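Local coordinates for protein putative aminooxidase (Propionibacterium acnes, PDB 2BA9) that acts as a polyunsaturated fatty acid isomerase that produces conjugated linoleic acid, carrying bound flavin-adenine dinucleotide in a fold of the flavin-containing amine oxidoreductase family, at residues Tyr281-Cys286 with Gln366-Phe371; Val312-Trp317 with Thr326-Arg331. One frame throughout, in Å; residues are numbered along the deposited sequence.

Interaction 1. Residues Tyr281-Cys286 with Gln366-Phe371; sequences YMVDAC and QTWYYF. With FAD (flavin-adenine dinucleotide), chain D.
Strand segments 281-286 and 366-371 run antiparallel, their axes 148° apart in direction and 4.6 Å apart at the closest; Tyr281-Val283 pairs with Gln366-Trp368. Three backbone bonds join them: Trp368 N gives to Tyr281 O, while Val283 and Gln366 exchange N-H and C=O in both directions. Between these two hydrogen-bonded pairs lies the non-hydrogen-bonded pair Met282 and Thr367, where Met282 SD rests 3.5 Å from Thr367 OG1.

On the other face, Tyr281, Val283 and Trp368 reach the flavin, with Gln366 behind the indole. Tyr281 and Tyr370 run side by side in the same direction with planes at 45°; Tyr281 CD2 sits over the centre of the Tyr370 ring. An edge of that ring meets the isoalloxazine, Tyr370 CE1 lying 3.3 Å from FAD C9. The indole of Trp368 is sandwiched: flavin methyl C8M lies over one face, 3.3 Å from Trp368 CD1, and Gln366 CG covers the other, over the ring centre. Val283 CG2 is anti to its carbonyl carbon, a rotation that lets one methyl reach both the indole edge, 3.7 Å from Trp368 NE1, and the second flavin methyl, 3.6 Å from FAD C7M. Tyr281, Val283, Trp368 and Tyr370, all residues of the FAD pocket, form a largely apolar wall beside the dimethylbenzene end.

The wall's polar ends are held from outside: Tyr281 OH bonds to Ala167 O, Tyr370 OH to Phe168 O and Trp368 NE1 to Met58 O. Strand 359-373 is outermost in its mixed sheet; strand 277-288 lies between it and strand 325-330, bonding to the latter through Met282 and Asp284.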
loop_
_atom_site.group_PDB
_atom_site.type_symbol
_atom_site.label_atom_id
_atom_site.label_comp_id
_atom_site.label_asym_id
_atom_site.label_seq_id
_atom_site.Cartn_x
_atom_site.Cartn_y
_atom_site.Cartn_z
ATOM N N TYR A 281 6.774 -7.992 -3.115
ATOM C CA TYR A 281 7.646 -7.091 -2.338
ATOM C C TYR A 281 8.170 -7.785 -1.082
ATOM O O TYR A 281 7.384 -8.156 -0.193
ATOM C CB TYR A 281 6.830 -5.851 -1.944
ATOM C CG TYR A 281 7.572 -4.640 -1.404
ATOM C CD1 TYR A 281 8.863 -4.318 -1.836
ATOM C CD2 TYR A 281 6.935 -3.764 -0.519
ATOM C CE1 TYR A 281 9.519 -3.168 -1.362
ATOM C CE2 TYR A 281 7.570 -2.629 -0.041
ATOM C CZ TYR A 281 8.870 -2.329 -0.464
ATOM O OH TYR A 281 9.501 -1.180 -0.015
ATOM N N MET A 282 9.494 -7.969 -1.015
ATOM C CA MET A 282 10.111 -8.794 0.024
ATOM C C MET A 282 10.883 -7.967 1.031
ATOM O O MET A 282 11.749 -7.165 0.687
ATOM C CB MET A 282 11.035 -9.847 -0.586
ATOM C CG MET A 282 11.618 -10.808 0.435
ATOM S SD MET A 282 12.239 -12.342 -0.286
ATOM C CE MET A 282 13.997 -12.024 -0.326
ATOM N N VAL A 283 10.557 -8.196 2.292
ATOM C CA VAL A 283 11.201 -7.529 3.409
ATOM C C VAL A 283 11.968 -8.585 4.176
ATOM O O VAL A 283 11.471 -9.685 4.394
ATOM C CB VAL A 283 10.173 -6.869 4.337
ATOM C CG1 VAL A 283 10.863 -6.115 5.483
ATOM C CG2 VAL A 283 9.254 -5.952 3.531
ATOM N N ASP A 284 13.194 -8.243 4.558
ATOM C CA ASP A 284 14.001 -9.078 5.420
ATOM C C ASP A 284 14.395 -8.245 6.617
ATOM O O ASP A 284 14.922 -7.142 6.453
ATOM C CB ASP A 284 15.259 -9.552 4.696
ATOM C CG ASP A 284 14.978 -10.602 3.668
ATOM O OD1 ASP A 284 15.280 -11.775 3.954
ATOM O OD2 ASP A 284 14.490 -10.260 2.570
ATOM N N ALA A 285 14.132 -8.774 7.809
ATOM C CA ALA A 285 14.524 -8.133 9.066
ATOM C C ALA A 285 15.881 -8.683 9.461
ATOM O O ALA A 285 16.016 -9.885 9.665
ATOM C CB ALA A 285 13.475 -8.379 10.180
ATOM N N CYS A 286 16.871 -7.792 9.554
ATOM C CA CYS A 286 18.284 -8.164 9.669
ATOM C C CYS A 286 18.946 -7.670 10.952
ATOM O O CYS A 286 18.710 -6.559 11.372
ATOM C CB CYS A 286 19.069 -7.597 8.480
ATOM S SG CYS A 286 18.506 -8.138 6.851
ATOM N N GLN A 366 9.466 -11.838 4.726
ATOM C CA GLN A 366 8.109 -11.856 4.196
ATOM C C GLN A 366 8.093 -11.349 2.773
ATOM O O GLN A 366 8.592 -10.256 2.524
ATOM C CB GLN A 366 7.215 -10.942 5.037
ATOM C CG GLN A 366 5.760 -10.934 4.608
ATOM C CD GLN A 366 5.035 -12.171 4.995
ATOM O OE1 GLN A 366 4.977 -12.525 6.175
ATOM N NE2 GLN A 366 4.453 -12.841 4.015
ATOM N N THR A 367 7.524 -12.128 1.849
ATOM C CA THR A 367 7.094 -11.574 0.547
ATOM C C THR A 367 5.596 -11.259 0.636
ATOM O O THR A 367 4.761 -12.130 0.890
ATOM C CB THR A 367 7.401 -12.484 -0.657
ATOM O OG1 THR A 367 8.814 -12.719 -0.732
ATOM C CG2 THR A 367 6.949 -11.824 -1.959
ATOM N N TRP A 368 5.266 -9.997 0.442
ATOM C CA TRP A 368 3.901 -9.523 0.631
ATOM C C TRP A 368 3.138 -9.499 -0.689
ATOM O O TRP A 368 3.713 -9.217 -1.740
ATOM C CB TRP A 368 3.929 -8.097 1.152
ATOM C CG TRP A 368 4.505 -7.887 2.494
ATOM C CD1 TRP A 368 5.719 -7.343 2.784
ATOM C CD2 TRP A 368 3.875 -8.159 3.752
ATOM N NE1 TRP A 368 5.885 -7.259 4.138
ATOM C CE2 TRP A 368 4.768 -7.753 4.758
ATOM C CE3 TRP A 368 2.639 -8.699 4.121
ATOM C CZ2 TRP A 368 4.466 -7.869 6.117
ATOM C CZ3 TRP A 368 2.341 -8.821 5.476
ATOM C CH2 TRP A 368 3.253 -8.408 6.454
ATOM N N TYR A 369 1.840 -9.782 -0.625
ATOM C CA TYR A 369 0.925 -9.485 -1.722
ATOM C C TYR A 369 0.739 -7.980 -1.659
ATOM O O TYR A 369 0.150 -7.434 -0.704
ATOM C CB TYR A 369 -0.403 -10.201 -1.551
ATOM C CG TYR A 369 -1.448 -9.842 -2.575
ATOM C CD1 TYR A 369 -1.589 -10.575 -3.751
ATOM C CD2 TYR A 369 -2.323 -8.776 -2.361
ATOM C CE1 TYR A 369 -2.586 -10.254 -4.687
ATOM C CE2 TYR A 369 -3.303 -8.448 -3.288
ATOM C CZ TYR A 369 -3.421 -9.181 -4.443
ATOM O OH TYR A 369 -4.395 -8.843 -5.346
ATOM N N TYR A 370 1.264 -7.316 -2.677
ATOM C CA TYR A 370 1.493 -5.894 -2.610
ATOM C C TYR A 370 0.948 -5.217 -3.847
ATOM O O TYR A 370 0.960 -5.784 -4.946
ATOM C CB TYR A 370 2.994 -5.627 -2.491
ATOM C CG TYR A 370 3.331 -4.277 -1.894
ATOM C CD1 TYR A 370 3.072 -4.010 -0.560
ATOM C CD2 TYR A 370 3.912 -3.278 -2.662
ATOM C CE1 TYR A 370 3.370 -2.777 -0.003
ATOM C CE2 TYR A 370 4.221 -2.034 -2.109
ATOM C CZ TYR A 370 3.945 -1.798 -0.771
ATOM O OH TYR A 370 4.240 -0.598 -0.209
ATOM N N PHE A 371 0.475 -3.998 -3.633
ATOM C CA PHE A 371 0.016 -3.100 -4.679
ATOM C C PHE A 371 -0.769 -3.760 -5.804
ATOM O O PHE A 371 -0.297 -3.797 -6.938
ATOM C CB PHE A 371 1.206 -2.301 -5.250
ATOM C CG PHE A 371 0.804 -1.239 -6.258
ATOM C CD1 PHE A 371 -0.351 -0.470 -6.077
ATOM C CD2 PHE A 371 1.572 -1.017 -7.384
ATOM C CE1 PHE A 371 -0.714 0.523 -6.984
ATOM C CE2 PHE A 371 1.202 -0.039 -8.323
ATOM C CZ PHE A 371 0.056 0.737 -8.113
HETATM P PA FAD D . -3.992 -5.495 3.877
HETATM O O1A FAD D . -3.178 -4.556 4.719
HETATM O O2A FAD D . -3.225 -6.465 3.002
HETATM O O5B FAD D . -4.903 -6.387 4.847
HETATM C C5B FAD D . -5.790 -7.301 4.245
HETATM C C4B FAD D . -6.386 -8.213 5.297
HETATM O O4B FAD D . -7.299 -9.093 4.672
HETATM C C3B FAD D . -5.316 -9.043 6.008
HETATM O O3B FAD D . -5.436 -8.887 7.404
HETATM C C2B FAD D . -5.585 -10.452 5.534
HETATM O O2B FAD D . -5.155 -11.447 6.464
HETATM C C1B FAD D . -7.085 -10.382 5.199
HETATM N N9A FAD D . -7.449 -11.449 4.251
HETATM C C8A FAD D . -6.868 -11.724 3.031
HETATM N N7A FAD D . -7.486 -12.809 2.485
HETATM C C5A FAD D . -8.456 -13.228 3.345
HETATM C C6A FAD D . -9.381 -14.291 3.315
HETATM N N6A FAD D . -9.672 -14.889 2.114
HETATM N N1A FAD D . -10.277 -14.428 4.369
HETATM C C2A FAD D . -10.232 -13.581 5.468
HETATM N N3A FAD D . -9.313 -12.541 5.488
HETATM C C4A FAD D . -8.430 -12.377 4.463
HETATM N N1 FAD D . 1.346 2.253 3.503
HETATM C C2 FAD D . 1.457 3.606 3.748
HETATM O O2 FAD D . 0.444 4.299 3.840
HETATM N N3 FAD D . 2.708 4.182 3.860
HETATM C C4 FAD D . 3.843 3.405 3.759
HETATM O O4 FAD D . 4.950 3.951 3.884
HETATM C C4X FAD D . 3.731 2.030 3.525
HETATM N N5 FAD D . 4.848 1.222 3.395
HETATM C C5X FAD D . 4.746 -0.154 3.327
HETATM C C6 FAD D . 5.889 -0.951 3.341
HETATM C C7 FAD D . 5.769 -2.338 3.311
HETATM C C7M FAD D . 7.022 -3.166 3.344
HETATM C C8 FAD D . 4.508 -2.925 3.254
HETATM C C8M FAD D . 4.325 -4.412 3.216
HETATM C C9 FAD D . 3.372 -2.120 3.235
HETATM C C9A FAD D . 3.475 -0.729 3.261
HETATM N N10 FAD D . 2.342 0.106 3.220
HETATM C C10 FAD D . 2.466 1.462 3.419
HETATM C "C1'" FAD D . 1.056 -0.375 2.636
HETATM C "C2'" FAD D . 0.003 -0.631 3.706
HETATM O "O2'" FAD D . 0.515 -1.404 4.786
HETATM C "C3'" FAD D . -1.168 -1.332 3.035
HETATM O "O3'" FAD D . -1.556 -0.596 1.873
HETATM C "C4'" FAD D . -2.334 -1.489 3.998
HETATM O "O4'" FAD D . -2.040 -2.442 5.013
HETATM C "C5'" FAD D . -3.569 -1.880 3.199
HETATM O "O5'" FAD D . -4.577 -2.329 4.060
HETATM P P FAD D . -5.742 -3.308 3.502
HETATM O O1P FAD D . -6.679 -3.709 4.626
HETATM O O2P FAD D . -6.445 -2.596 2.399
HETATM O O3P FAD D . -5.005 -4.634 2.976
#

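Interaction 2. Residues Val312-Trp317 with Thr326-Arg331; sequences VYYHRW and TTYLLR
Tyr314 meets Thr326 and Tyr328 across a beta hairpin formed by strands 310-315 and 325-330. Thr326 OG1 comes in at the edge of the Tyr314 ring, 3.4 Å from Tyr314 CB, and Tyr328 OH lies beside the same CB. Further along, Val312 CG1 packs on Tyr328 CB at 3.7 Å, and Val312 O lies at the edge of the Tyr328 ring, near its plane.

The backbone beneath is unevenly bonded. Tyr314 N reaches Thr326 O at 2.8 Å, in the carbonyl plane, but the return bond from Thr326 N to Tyr314 O is weak; a water donates to Tyr314 O and weakly accepts from Thr326 N, supplementing that long bond. Tyr328 N to Val312 O is also weak.

Within its own strand, Thr326 places OG1 between backbone N and carbonyl carbon (chi1 49°), where it shares a short 2.6 Å hydrogen bond with Tyr328 OH and so ties down the end of a tyrosine that lines the FAD pocket. Ile61 touches both Tyr314 and Tyr328. Arg316, held by Arg55 O and Trp201 O, lays its CB over one face of the Tyr314 ring, and its NH1 donates to Tyr314 OH at 2.9 Å in the guanidinium plane.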
loop_
_atom_site.group_PDB
_atom_site.type_symbol
_atom_site.label_atom_id
_atom_site.label_comp_id
_atom_site.label_asym_id
_atom_site.label_seq_id
_atom_site.Cartn_x
_atom_site.Cartn_y
_atom_site.Cartn_z
ATOM N N VAL A 312 16.367 -0.046 -0.746
ATOM C CA VAL A 312 16.349 0.806 0.426
ATOM C C VAL A 312 16.444 -0.081 1.652
ATOM O O VAL A 312 16.061 -1.257 1.619
ATOM C CB VAL A 312 15.066 1.677 0.501
ATOM C CG1 VAL A 312 13.823 0.805 0.483
ATOM C CG2 VAL A 312 15.078 2.578 1.750
ATOM N N TYR A 313 17.010 0.471 2.724
ATOM C CA TYR A 313 16.979 -0.197 4.020
ATOM C C TYR A 313 16.624 0.807 5.089
ATOM O O TYR A 313 16.908 1.989 4.951
ATOM C CB TYR A 313 18.288 -0.927 4.329
ATOM C CG TYR A 313 19.533 -0.081 4.293
ATOM C CD1 TYR A 313 19.907 0.705 5.382
ATOM C CD2 TYR A 313 20.358 -0.084 3.176
ATOM C CE1 TYR A 313 21.059 1.471 5.340
ATOM C CE2 TYR A 313 21.501 0.677 3.127
ATOM C CZ TYR A 313 21.860 1.453 4.209
ATOM O OH TYR A 313 23.024 2.218 4.144
ATOM N N TYR A 314 15.995 0.310 6.145
ATOM C CA TYR A 314 15.440 1.134 7.207
ATOM C C TYR A 314 16.209 1.035 8.528
ATOM O O TYR A 314 16.277 -0.037 9.139
ATOM C CB TYR A 314 13.980 0.726 7.399
ATOM C CG TYR A 314 13.215 1.419 8.500
ATOM C CD1 TYR A 314 13.432 2.752 8.816
ATOM C CD2 TYR A 314 12.238 0.733 9.193
ATOM C CE1 TYR A 314 12.709 3.373 9.829
ATOM C CE2 TYR A 314 11.516 1.327 10.184
ATOM C CZ TYR A 314 11.751 2.647 10.510
ATOM O OH TYR A 314 11.002 3.223 11.494
ATOM N N HIS A 315 16.781 2.173 8.935
ATOM C CA HIS A 315 17.420 2.391 10.237
ATOM C C HIS A 315 16.398 2.968 11.233
ATOM O O HIS A 315 16.033 4.130 11.146
ATOM C CB HIS A 315 18.603 3.370 10.044
ATOM C CG HIS A 315 19.416 3.644 11.281
ATOM N ND1 HIS A 315 19.367 4.849 11.949
ATOM C CD2 HIS A 315 20.335 2.892 11.934
ATOM C CE1 HIS A 315 20.206 4.823 12.972
ATOM N NE2 HIS A 315 20.806 3.646 12.987
ATOM N N ARG A 316 15.959 2.164 12.195
ATOM C CA ARG A 316 14.800 2.532 13.043
ATOM C C ARG A 316 15.173 2.998 14.455
ATOM O O ARG A 316 14.778 4.095 14.889
ATOM C CB ARG A 316 13.820 1.353 13.131
ATOM C CG ARG A 316 12.591 1.581 14.037
ATOM C CD ARG A 316 11.481 0.600 13.670
ATOM N NE ARG A 316 10.343 0.560 14.591
ATOM C CZ ARG A 316 9.291 1.377 14.550
ATOM N NH1 ARG A 316 9.222 2.369 13.669
ATOM N NH2 ARG A 316 8.294 1.218 15.411
ATOM N N TRP A 317 15.903 2.143 15.176
ATOM C CA TRP A 317 16.328 2.436 16.532
ATOM C C TRP A 317 17.797 2.806 16.515
ATOM O O TRP A 317 18.662 1.936 16.418
ATOM C CB TRP A 317 16.097 1.221 17.436
ATOM C CG TRP A 317 14.656 0.779 17.476
ATOM C CD1 TRP A 317 14.148 -0.415 17.034
ATOM C CD2 TRP A 317 13.544 1.527 17.977
ATOM N NE1 TRP A 317 12.795 -0.453 17.237
ATOM C CE2 TRP A 317 12.394 0.728 17.806
ATOM C CE3 TRP A 317 13.406 2.796 18.552
ATOM C CZ2 TRP A 317 11.126 1.148 18.204
ATOM C CZ3 TRP A 317 12.138 3.216 18.943
ATOM C CH2 TRP A 317 11.017 2.392 18.764
ATOM N N THR A 326 15.648 -3.390 8.441
ATOM C CA THR A 326 14.882 -4.110 7.431
ATOM C C THR A 326 15.348 -3.670 6.036
ATOM O O THR A 326 15.727 -2.508 5.824
ATOM C CB THR A 326 13.335 -3.934 7.600
ATOM O OG1 THR A 326 13.004 -2.550 7.748
ATOM C CG2 THR A 326 12.817 -4.715 8.811
ATOM N N THR A 327 15.329 -4.620 5.105
ATOM C CA THR A 327 15.709 -4.393 3.716
ATOM C C THR A 327 14.511 -4.650 2.826
ATOM O O THR A 327 13.623 -5.442 3.181
ATOM C CB THR A 327 16.856 -5.333 3.259
ATOM O OG1 THR A 327 16.345 -6.660 3.095
ATOM C CG2 THR A 327 18.017 -5.335 4.257
ATOM N N TYR A 328 14.522 -4.009 1.654
ATOM C CA TYR A 328 13.384 -3.998 0.725
ATOM C C TYR A 328 13.847 -4.227 -0.710
ATOM O O TYR A 328 14.697 -3.493 -1.213
ATOM C CB TYR A 328 12.652 -2.656 0.844
ATOM C CG TYR A 328 12.239 -2.357 2.277
ATOM C CD1 TYR A 328 10.947 -2.642 2.732
ATOM C CD2 TYR A 328 13.150 -1.821 3.183
ATOM C CE1 TYR A 328 10.588 -2.408 4.043
ATOM C CE2 TYR A 328 12.797 -1.574 4.494
ATOM C CZ TYR A 328 11.508 -1.865 4.920
ATOM O OH TYR A 328 11.163 -1.623 6.221
ATOM N N LEU A 329 13.293 -5.246 -1.357
ATOM C CA LEU A 329 13.562 -5.525 -2.778
ATOM C C LEU A 329 12.284 -5.982 -3.456
ATOM O O LEU A 329 11.319 -6.423 -2.794
ATOM C CB LEU A 329 14.643 -6.608 -2.948
ATOM C CG LEU A 329 14.384 -8.000 -2.319
ATOM C CD1 LEU A 329 13.506 -8.890 -3.164
ATOM C CD2 LEU A 329 15.689 -8.731 -1.984
ATOM N N LEU A 330 12.279 -5.899 -4.780
ATOM C CA LEU A 330 11.129 -6.334 -5.568
ATOM C C LEU A 330 11.489 -7.542 -6.434
ATOM O O LEU A 330 12.579 -7.605 -7.012
ATOM C CB LEU A 330 10.618 -5.204 -6.460
ATOM C CG LEU A 330 9.507 -4.332 -5.894
ATOM C CD1 LEU A 330 9.323 -3.156 -6.835
ATOM C CD2 LEU A 330 8.222 -5.133 -5.713
ATOM N N ARG A 331 10.544 -8.467 -6.536
ATOM C CA ARG A 331 10.764 -9.740 -7.212
ATOM C C ARG A 331 10.147 -9.840 -8.604
ATOM O O ARG A 331 10.396 -10.813 -9.305
ATOM C CB ARG A 331 10.251 -10.899 -6.343
ATOM C CG ARG A 331 11.074 -11.073 -5.072
ATOM C CD ARG A 331 10.610 -12.204 -4.175
ATOM N NE ARG A 331 10.167 -13.373 -4.921
ATOM C CZ ARG A 331 9.641 -14.460 -4.374
ATOM N NH1 ARG A 331 9.528 -14.565 -3.056
ATOM N NH2 ARG A 331 9.250 -15.466 -5.154
HETATM O O HOH W 1 14.356 -1.315 10.836
#

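The two interactions belong to one mixed sheet, their centres 9 Å apart. Four neighbouring strands of it run in the order 310-315, 325-330, 277-288, 359-373, so interaction 1 and interaction 2 are adjoining antiparallel pairs. Along the chain, 281-286 comes first, the hairpin of interaction 2 follows, and 366-371 comes after helix 341-355, on a strand at the edge of the sheet. The inner strands 277-288 and 325-330 join the pairs: Asp284 O lies 2.9 Å from Thr327 N, a probable hydrogen bond, and Tyr281 OH packs on Tyr328 CD1. Both contacts supply residues to the same FAD pocket, with Tyr328 extending the flavin-facing surface from interaction 1 into the hairpin.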